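Local coordinates for substrate-binding protein (Synechococcus sp., PDB 6WPN), which probably binds a sugar or oligosaccharide in the periplasm as the substrate-binding component of a transport system, at residues A[144-149]-A[258-263]; A[171-176]-A[234-239]; A[183-188]-A[246-251]. All coordinates share one frame; numbering follows the deposited sequence.

How the interactions relate
The three contacts lie on the same side of the chain's centre and touch one another. Interaction 1 pairs two strands, and interactions 2 and 3 both fall within the loop of chain that it closes. Its centre is about 10 Å from that of interaction 3 and about 15 Å from that of interaction 2. The segments of interactions 2 and 3 alternate along the chain, and the contact centres are about 13 Å apart. Tyr-171, in helix segment 171-176, reaches both other contacts: its OH lies 2.8 Å from Gly-183 O, a probable hydrogen bond, and 3.3 Å from Ala-259 CB. Pro-238 CG also packs 3.6 Å from Phe-185 CD2. Helix 246-254 of interaction 3 is followed by strand 260-263 of interaction 1.

Interaction 1: A[144-149]-A[258-263]; sequences RLSLVN and LALLAS
Leu-260 lies across from Val-148 and diagonally from Ser-146, on the same face of an antiparallel strand pair. Its side chain crosses that of Val-148 obliquely, with CD1 4.1 Å from Val-148 CG2. The same CD1 comes 3.8 Å from Ser-146 CB. Leu-260 CG is turned directly away from its own backbone N (chi1 -174°), and this places the methyls beside Ser-146. Ser-146 OG is hydrogen-bonded to Pro-286 O. With an alanine at Leu-260, the CD1 contacts would be lost, and a gap would probably open beside Val-148 CG2 and Ser-146 CB. On the other face, Leu-147 CD1 meets Ser-263 CB at 3.8 Å and Leu-261 CD2 at 4.3 Å. At the end of the pair, Arg-144 CD passes Ala-262 CB at 4.1 Å, while its guanidinium reaches Glu-198 in a salt bridge. Five backbone hydrogen bonds join the strands. Leu-147 and Leu-261 exchange two of them. Asn-149 N gives another to Ala-259 O at 2.7 Å, and Asn-149 OD1 caps Leu-152 N of the following helix. The strands run at 152° to each other. Strand 260-263 thus pairs antiparallel with the end of the long strand 137-149, in the mixed sheet of a solute-binding protein fold.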
# COMPACT_ATOMS: atom_id res chain seq x y z
N ARG A 144 -4.51 -3.79 -4.48
CA ARG A 144 -4.41 -3.10 -5.77
C ARG A 144 -4.50 -4.09 -6.92
O ARG A 144 -3.94 -5.19 -6.87
CB ARG A 144 -3.12 -2.29 -5.86
CG ARG A 144 -1.86 -3.10 -5.90
CD ARG A 144 -0.66 -2.19 -6.09
NE ARG A 144 0.58 -2.95 -6.01
CZ ARG A 144 1.29 -3.11 -4.89
NH1 ARG A 144 0.89 -2.54 -3.76
NH2 ARG A 144 2.40 -3.83 -4.91
N LEU A 145 -5.26 -3.71 -7.95
CA LEU A 145 -5.45 -4.54 -9.13
C LEU A 145 -4.59 -4.02 -10.28
O LEU A 145 -3.85 -3.05 -10.16
CB LEU A 145 -6.92 -4.56 -9.51
CG LEU A 145 -7.91 -4.87 -8.39
CD1 LEU A 145 -9.33 -4.59 -8.85
CD2 LEU A 145 -7.76 -6.31 -7.91
N SER A 146 -4.69 -4.70 -11.42
CA SER A 146 -4.10 -4.25 -12.68
C SER A 146 -5.20 -3.62 -13.52
O SER A 146 -6.09 -4.32 -14.01
CB SER A 146 -3.43 -5.40 -13.43
OG SER A 146 -2.28 -5.86 -12.74
N LEU A 147 -5.18 -2.29 -13.65
CA LEU A 147 -6.08 -1.61 -14.57
C LEU A 147 -5.48 -1.64 -15.97
O LEU A 147 -4.44 -1.02 -16.22
CB LEU A 147 -6.34 -0.18 -14.10
CG LEU A 147 -6.91 -0.07 -12.69
CD1 LEU A 147 -7.21 1.38 -12.33
CD2 LEU A 147 -8.16 -0.93 -12.53
N VAL A 148 -6.10 -2.39 -16.88
CA VAL A 148 -5.53 -2.67 -18.19
C VAL A 148 -6.29 -1.88 -19.26
O VAL A 148 -7.51 -2.00 -19.37
CB VAL A 148 -5.55 -4.17 -18.50
CG1 VAL A 148 -5.14 -4.44 -19.93
CG2 VAL A 148 -4.65 -4.90 -17.53
N ASN A 149 -5.55 -1.10 -20.05
CA ASN A 149 -6.11 -0.42 -21.21
C ASN A 149 -6.27 -1.44 -22.33
O ASN A 149 -5.30 -1.76 -23.03
CB ASN A 149 -5.22 0.74 -21.62
CG ASN A 149 -5.84 1.60 -22.71
OD1 ASN A 149 -6.30 1.09 -23.73
ND2 ASN A 149 -5.85 2.91 -22.50
N LEU A 258 -0.27 4.55 -21.03
CA LEU A 258 0.16 3.45 -20.17
C LEU A 258 -0.84 2.31 -20.31
O LEU A 258 -2.04 2.51 -20.07
CB LEU A 258 0.28 3.91 -18.71
CG LEU A 258 0.88 2.94 -17.69
CD1 LEU A 258 2.26 2.50 -18.14
CD2 LEU A 258 0.94 3.58 -16.31
N ALA A 259 -0.36 1.12 -20.67
CA ALA A 259 -1.26 0.00 -20.92
C ALA A 259 -1.74 -0.64 -19.63
O ALA A 259 -2.88 -1.12 -19.57
CB ALA A 259 -0.58 -1.04 -21.81
N LEU A 260 -0.91 -0.68 -18.60
CA LEU A 260 -1.29 -1.29 -17.33
C LEU A 260 -0.94 -0.34 -16.20
O LEU A 260 0.19 0.16 -16.13
CB LEU A 260 -0.59 -2.64 -17.12
CG LEU A 260 -0.98 -3.48 -15.90
CD1 LEU A 260 -0.78 -4.97 -16.17
CD2 LEU A 260 -0.18 -3.08 -14.67
N LEU A 261 -1.89 -0.11 -15.30
CA LEU A 261 -1.71 0.75 -14.14
C LEU A 261 -2.06 -0.04 -12.89
O LEU A 261 -3.18 -0.54 -12.76
CB LEU A 261 -2.61 2.00 -14.25
CG LEU A 261 -2.64 2.95 -13.06
CD1 LEU A 261 -1.34 3.73 -12.91
CD2 LEU A 261 -3.83 3.89 -13.17
N ALA A 262 -1.10 -0.17 -11.98
CA ALA A 262 -1.35 -0.86 -10.71
C ALA A 262 -2.12 0.08 -9.80
O ALA A 262 -1.55 1.02 -9.23
CB ALA A 262 -0.04 -1.31 -10.08
N SER A 263 -3.41 -0.17 -9.64
CA SER A 263 -4.25 0.73 -8.85
C SER A 263 -5.51 -0.01 -8.39
O SER A 263 -5.82 -1.11 -8.86
CB SER A 263 -4.60 1.99 -9.65
OG SER A 263 -5.34 2.93 -8.88

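Interaction 2: A[171-176]-A[234-239]; sequences YARSIR and EGLLPR
Ala-172 meets Leu-236 where helix 168-179 faces the loop after helix 219-233. Its CB lies 4.3 Å from Leu-236 CB. The small side chain probably allows this close approach, with the Ala-172 and Leu-236 CA atoms 6.1 Å apart.

Arg-173 makes two kinds of contact. Its CG packs 3.5 Å from Leu-236 CD1 and also touches the other methyl, CD2. The side chains of Arg-173 and Leu-236 run at a slant to each other. Beyond this apolar part, the chain bends at chi3 (-89°) and brings the guanidinium to Glu-234. NH1 meets Glu-234 OE1 at 3.4 Å in a salt bridge with a weak hydrogen bond. The carboxylate oxygen comes in at the guanidinium edge, near its plane, but the two planes are turned 38° apart. Both residues are exposed.

One turn further on, Arg-176 approaches the same loop. Its CG is 3.8 Å from Leu-236 CD2, so that methyl packs against both arginines. The arginine bends at chi2 and chi3, which brings NE to Gly-235 O at 2.9 Å. The hydrogen bond is bent, with an N-H...O angle of 136°, although NE lies nearly along the C=O axis of Gly-235. The guanidinium also makes a cation-pi contact with Tyr-182.

Gly-235 has positive phi and is the C-prime residue of a Schellman motif that ends helix 219-233. Leu-236 N bonds to Leu-231 O there, and Gly-235 N to Tyr-232 O. Gly-235 thus uses its N-H to close that helix and its carbonyl to receive Arg-176 NE.

The chemistry is mixed. Leu-236 packs on the aliphatic parts of both arginines. Their charged ends go to different partners, a carboxylate and a backbone carbonyl. The Arg-173 to Glu-234 pair is long and exposed, so it is probably the looser polar link.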
# COMPACT_ATOMS: atom_id res chain seq x y z
N TYR A 171 5.71 -8.95 -22.69
CA TYR A 171 4.55 -8.07 -22.83
C TYR A 171 4.97 -6.63 -23.06
O TYR A 171 4.45 -5.96 -23.97
CB TYR A 171 3.68 -8.19 -21.57
CG TYR A 171 2.87 -6.96 -21.22
CD1 TYR A 171 1.70 -6.65 -21.90
CD2 TYR A 171 3.25 -6.14 -20.17
CE1 TYR A 171 0.95 -5.54 -21.57
CE2 TYR A 171 2.51 -5.02 -19.83
CZ TYR A 171 1.36 -4.73 -20.53
OH TYR A 171 0.63 -3.61 -20.19
N ALA A 172 5.91 -6.13 -22.25
CA ALA A 172 6.33 -4.74 -22.36
C ALA A 172 6.93 -4.44 -23.72
O ALA A 172 6.70 -3.36 -24.29
CB ALA A 172 7.34 -4.40 -21.25
N ARG A 173 7.71 -5.37 -24.27
CA ARG A 173 8.27 -5.18 -25.60
C ARG A 173 7.17 -5.04 -26.64
O ARG A 173 7.22 -4.14 -27.49
CB ARG A 173 9.21 -6.34 -25.95
CG ARG A 173 10.48 -6.35 -25.12
CD ARG A 173 11.53 -7.29 -25.69
NE ARG A 173 11.40 -8.65 -25.16
CZ ARG A 173 12.09 -9.10 -24.12
NH1 ARG A 173 12.95 -8.31 -23.50
NH2 ARG A 173 11.91 -10.35 -23.70
N SER A 174 6.16 -5.91 -26.58
CA SER A 174 5.08 -5.86 -27.58
C SER A 174 4.36 -4.52 -27.53
O SER A 174 3.98 -3.98 -28.58
CB SER A 174 4.10 -7.01 -27.36
OG SER A 174 4.64 -8.25 -27.78
N ILE A 175 4.17 -3.97 -26.34
CA ILE A 175 3.52 -2.66 -26.24
C ILE A 175 4.44 -1.57 -26.77
O ILE A 175 4.01 -0.67 -27.49
CB ILE A 175 3.11 -2.38 -24.78
CG1 ILE A 175 2.17 -3.48 -24.25
CG2 ILE A 175 2.46 -1.01 -24.67
CD1 ILE A 175 0.76 -3.39 -24.78
N ARG A 176 5.74 -1.65 -26.45
CA ARG A 176 6.67 -0.58 -26.81
C ARG A 176 6.83 -0.47 -28.32
O ARG A 176 6.80 0.64 -28.86
CB ARG A 176 8.04 -0.82 -26.17
CG ARG A 176 8.22 -0.15 -24.83
CD ARG A 176 7.82 1.30 -24.91
NE ARG A 176 8.92 2.17 -25.30
CZ ARG A 176 8.76 3.42 -25.71
NH1 ARG A 176 7.55 3.95 -25.78
NH2 ARG A 176 9.82 4.15 -26.04
N GLU A 234 16.58 -1.11 -22.01
CA GLU A 234 16.05 -1.48 -23.31
C GLU A 234 14.93 -0.56 -23.78
O GLU A 234 14.27 -0.88 -24.78
CB GLU A 234 15.55 -2.92 -23.29
CG GLU A 234 16.64 -3.95 -23.09
CD GLU A 234 16.12 -5.37 -23.10
OE1 GLU A 234 14.91 -5.57 -23.38
OE2 GLU A 234 16.92 -6.30 -22.85
N GLY A 235 14.70 0.56 -23.11
CA GLY A 235 13.67 1.49 -23.53
C GLY A 235 12.25 1.02 -23.27
O GLY A 235 11.31 1.58 -23.83
N LEU A 236 12.08 0.02 -22.41
CA LEU A 236 10.78 -0.57 -22.15
C LEU A 236 10.02 0.13 -21.03
O LEU A 236 8.79 0.04 -20.99
CB LEU A 236 10.94 -2.05 -21.79
CG LEU A 236 11.62 -2.87 -22.88
CD1 LEU A 236 11.67 -4.34 -22.50
CD2 LEU A 236 10.94 -2.68 -24.22
N LEU A 237 10.72 0.81 -20.15
CA LEU A 237 10.07 1.58 -19.10
C LEU A 237 10.14 3.06 -19.42
O LEU A 237 11.08 3.52 -20.07
CB LEU A 237 10.73 1.32 -17.75
CG LEU A 237 10.53 -0.09 -17.21
CD1 LEU A 237 11.19 -0.23 -15.85
CD2 LEU A 237 9.04 -0.40 -17.13
N PRO A 238 9.15 3.84 -18.97
CA PRO A 238 9.23 5.29 -19.14
C PRO A 238 10.49 5.82 -18.47
O PRO A 238 10.89 5.35 -17.41
CB PRO A 238 7.96 5.80 -18.45
CG PRO A 238 7.03 4.63 -18.42
CD PRO A 238 7.92 3.42 -18.28
N ARG A 239 11.13 6.80 -19.12
CA ARG A 239 12.39 7.29 -18.59
C ARG A 239 12.22 7.94 -17.22
O ARG A 239 13.16 7.95 -16.42
CB ARG A 239 13.04 8.27 -19.56
CG ARG A 239 13.65 7.65 -20.78
CD ARG A 239 14.23 8.74 -21.65
NE ARG A 239 14.87 8.24 -22.86
CZ ARG A 239 15.26 9.02 -23.87
NH1 ARG A 239 15.84 8.49 -24.94
NH2 ARG A 239 15.07 10.33 -23.80

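Interaction 3: A[183-188]-A[246-251]; sequences GLFVTV and QRRAIE
Residues 184-187 run extended past the start of helix 246-254. Phe-185 is nearest Ala-249, with their CA atoms 5.9 Å apart. Thr-187 CA is nearest Gln-246 CA, at 6.5 Å. Between them Val-186 points away from the helix. Phe-185 and Thr-187 both point toward it, and no hydrogen bond links the two segments.

Phe-185 is the main side chain of the contact. Its CG lies anti to the backbone N (chi1 -172°), and the ring turns one face to the helix. Ala-249 N sits over the ring centre, 4.1 Å above the plane. Ala-249 CB comes closer to one side, 3.5 Å from CD1 of Phe-185. Arg-248 meets the far end of the ring obliquely, with its CG 3.7 Å from Phe-185 CE2. The arginine and phenylalanine side chains cross at about a right angle. Arg-248 then leaves the ring: NH1 bonds to Glu-251 OE1 at 2.6 Å, within a salt bridge, and NE pairs with Glu-240. Two carboxylates thus hold the guanidinium, which would help fix the chain that lies against Phe-185.

Gln-246 bends at chi2 (-58°), which carries its amide toward residues 185-187. NE2 approaches the edge of the Phe-185 ring, and the amide and ring planes are nearly perpendicular at 84°. Gln-246 NE2 also lies 3.8 Å from Thr-187 CG2. Thr-187 OG1 takes part in hydrogen bonds with Gln-244 O and Val-189 N.

Pro-238 and Leu-258 also touch Phe-185. The arrangement is that of an aromatic residue on an extended loop seated against a helix. Here it joins the loop between helices 168-179 and 195-202 to the start of helix 246-254 in the solute-binding protein fold.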
# COMPACT_ATOMS: atom_id res chain seq x y z
N GLY A 183 4.22 -0.34 -21.29
CA GLY A 183 3.45 -1.42 -20.73
C GLY A 183 3.15 -1.27 -19.25
O GLY A 183 2.10 -1.72 -18.78
N LEU A 184 4.07 -0.68 -18.49
CA LEU A 184 3.88 -0.52 -17.05
C LEU A 184 4.77 0.61 -16.55
O LEU A 184 5.60 1.15 -17.28
CB LEU A 184 4.18 -1.82 -16.30
CG LEU A 184 5.64 -2.22 -16.15
CD1 LEU A 184 5.79 -3.29 -15.08
CD2 LEU A 184 6.23 -2.70 -17.48
N PHE A 185 4.57 0.97 -15.28
CA PHE A 185 5.28 2.09 -14.67
C PHE A 185 5.49 1.74 -13.20
O PHE A 185 4.53 1.77 -12.42
CB PHE A 185 4.47 3.38 -14.80
CG PHE A 185 5.20 4.62 -14.36
CD1 PHE A 185 5.48 4.85 -13.02
CD2 PHE A 185 5.56 5.59 -15.28
CE1 PHE A 185 6.14 5.99 -12.61
CE2 PHE A 185 6.21 6.74 -14.88
CZ PHE A 185 6.50 6.94 -13.55
N VAL A 186 6.71 1.41 -12.82
CA VAL A 186 7.04 1.16 -11.42
C VAL A 186 8.14 2.15 -11.02
O VAL A 186 9.23 2.14 -11.61
CB VAL A 186 7.48 -0.29 -11.17
CG1 VAL A 186 7.84 -0.49 -9.71
CG2 VAL A 186 6.37 -1.25 -11.59
N THR A 187 7.84 3.00 -10.04
CA THR A 187 8.76 4.06 -9.67
C THR A 187 9.94 3.51 -8.87
O THR A 187 9.81 2.53 -8.13
CB THR A 187 8.04 5.14 -8.86
OG1 THR A 187 8.94 6.23 -8.63
CG2 THR A 187 7.56 4.59 -7.51
N VAL A 188 11.09 4.14 -9.05
CA VAL A 188 12.29 3.83 -8.29
C VAL A 188 12.77 5.07 -7.52
O VAL A 188 13.93 5.16 -7.12
CB VAL A 188 13.37 3.23 -9.20
CG1 VAL A 188 13.90 4.24 -10.19
CG2 VAL A 188 14.51 2.57 -8.42
N GLN A 246 4.13 7.49 -8.58
CA GLN A 246 2.92 6.90 -9.13
C GLN A 246 1.92 7.94 -9.60
O GLN A 246 1.00 7.60 -10.36
CB GLN A 246 2.27 5.99 -8.09
CG GLN A 246 3.04 4.70 -7.84
CD GLN A 246 3.23 3.88 -9.10
OE1 GLN A 246 2.30 3.68 -9.88
NE2 GLN A 246 4.46 3.39 -9.31
N ARG A 247 2.06 9.20 -9.17
CA ARG A 247 1.21 10.25 -9.71
C ARG A 247 1.45 10.45 -11.20
O ARG A 247 0.52 10.77 -11.95
CB ARG A 247 1.45 11.56 -8.96
CG ARG A 247 1.02 11.52 -7.50
CD ARG A 247 1.27 12.85 -6.82
NE ARG A 247 0.92 12.82 -5.40
CZ ARG A 247 1.10 13.84 -4.56
NH1 ARG A 247 1.63 14.97 -5.01
NH2 ARG A 247 0.76 13.73 -3.29
N ARG A 248 2.69 10.25 -11.65
CA ARG A 248 2.99 10.29 -13.08
C ARG A 248 2.39 9.08 -13.80
O ARG A 248 1.89 9.21 -14.92
CB ARG A 248 4.50 10.36 -13.30
CG ARG A 248 4.94 10.24 -14.74
CD ARG A 248 4.36 11.34 -15.60
NE ARG A 248 4.86 11.26 -16.97
CZ ARG A 248 4.50 12.08 -17.95
NH1 ARG A 248 3.62 13.05 -17.72
NH2 ARG A 248 5.02 11.93 -19.16
N ALA A 249 2.43 7.91 -13.16
CA ALA A 249 1.77 6.74 -13.75
C ALA A 249 0.29 6.99 -13.92
O ALA A 249 -0.29 6.68 -14.97
CB ALA A 249 2.00 5.51 -12.88
N ILE A 250 -0.34 7.56 -12.89
CA ILE A 250 -1.74 7.96 -12.97
C ILE A 250 -1.97 8.86 -14.18
O ILE A 250 -2.89 8.65 -14.97
CB ILE A 250 -2.16 8.66 -11.66
CG1 ILE A 250 -2.46 7.62 -10.57
CG2 ILE A 250 -3.26 9.68 -11.89
CD1 ILE A 250 -2.51 8.22 -9.17
N GLU A 251 -1.10 9.86 -14.34
CA GLU A 251 -1.23 10.80 -15.45
C GLU A 251 -1.06 10.12 -16.80
O GLU A 251 -1.75 10.45 -17.77
CB GLU A 251 -0.21 11.92 -15.29
CG GLU A 251 -0.28 13.00 -16.35
CD GLU A 251 0.72 14.12 -16.10
OE1 GLU A 251 1.92 13.80 -15.91
OE2 GLU A 251 0.32 15.30 -16.12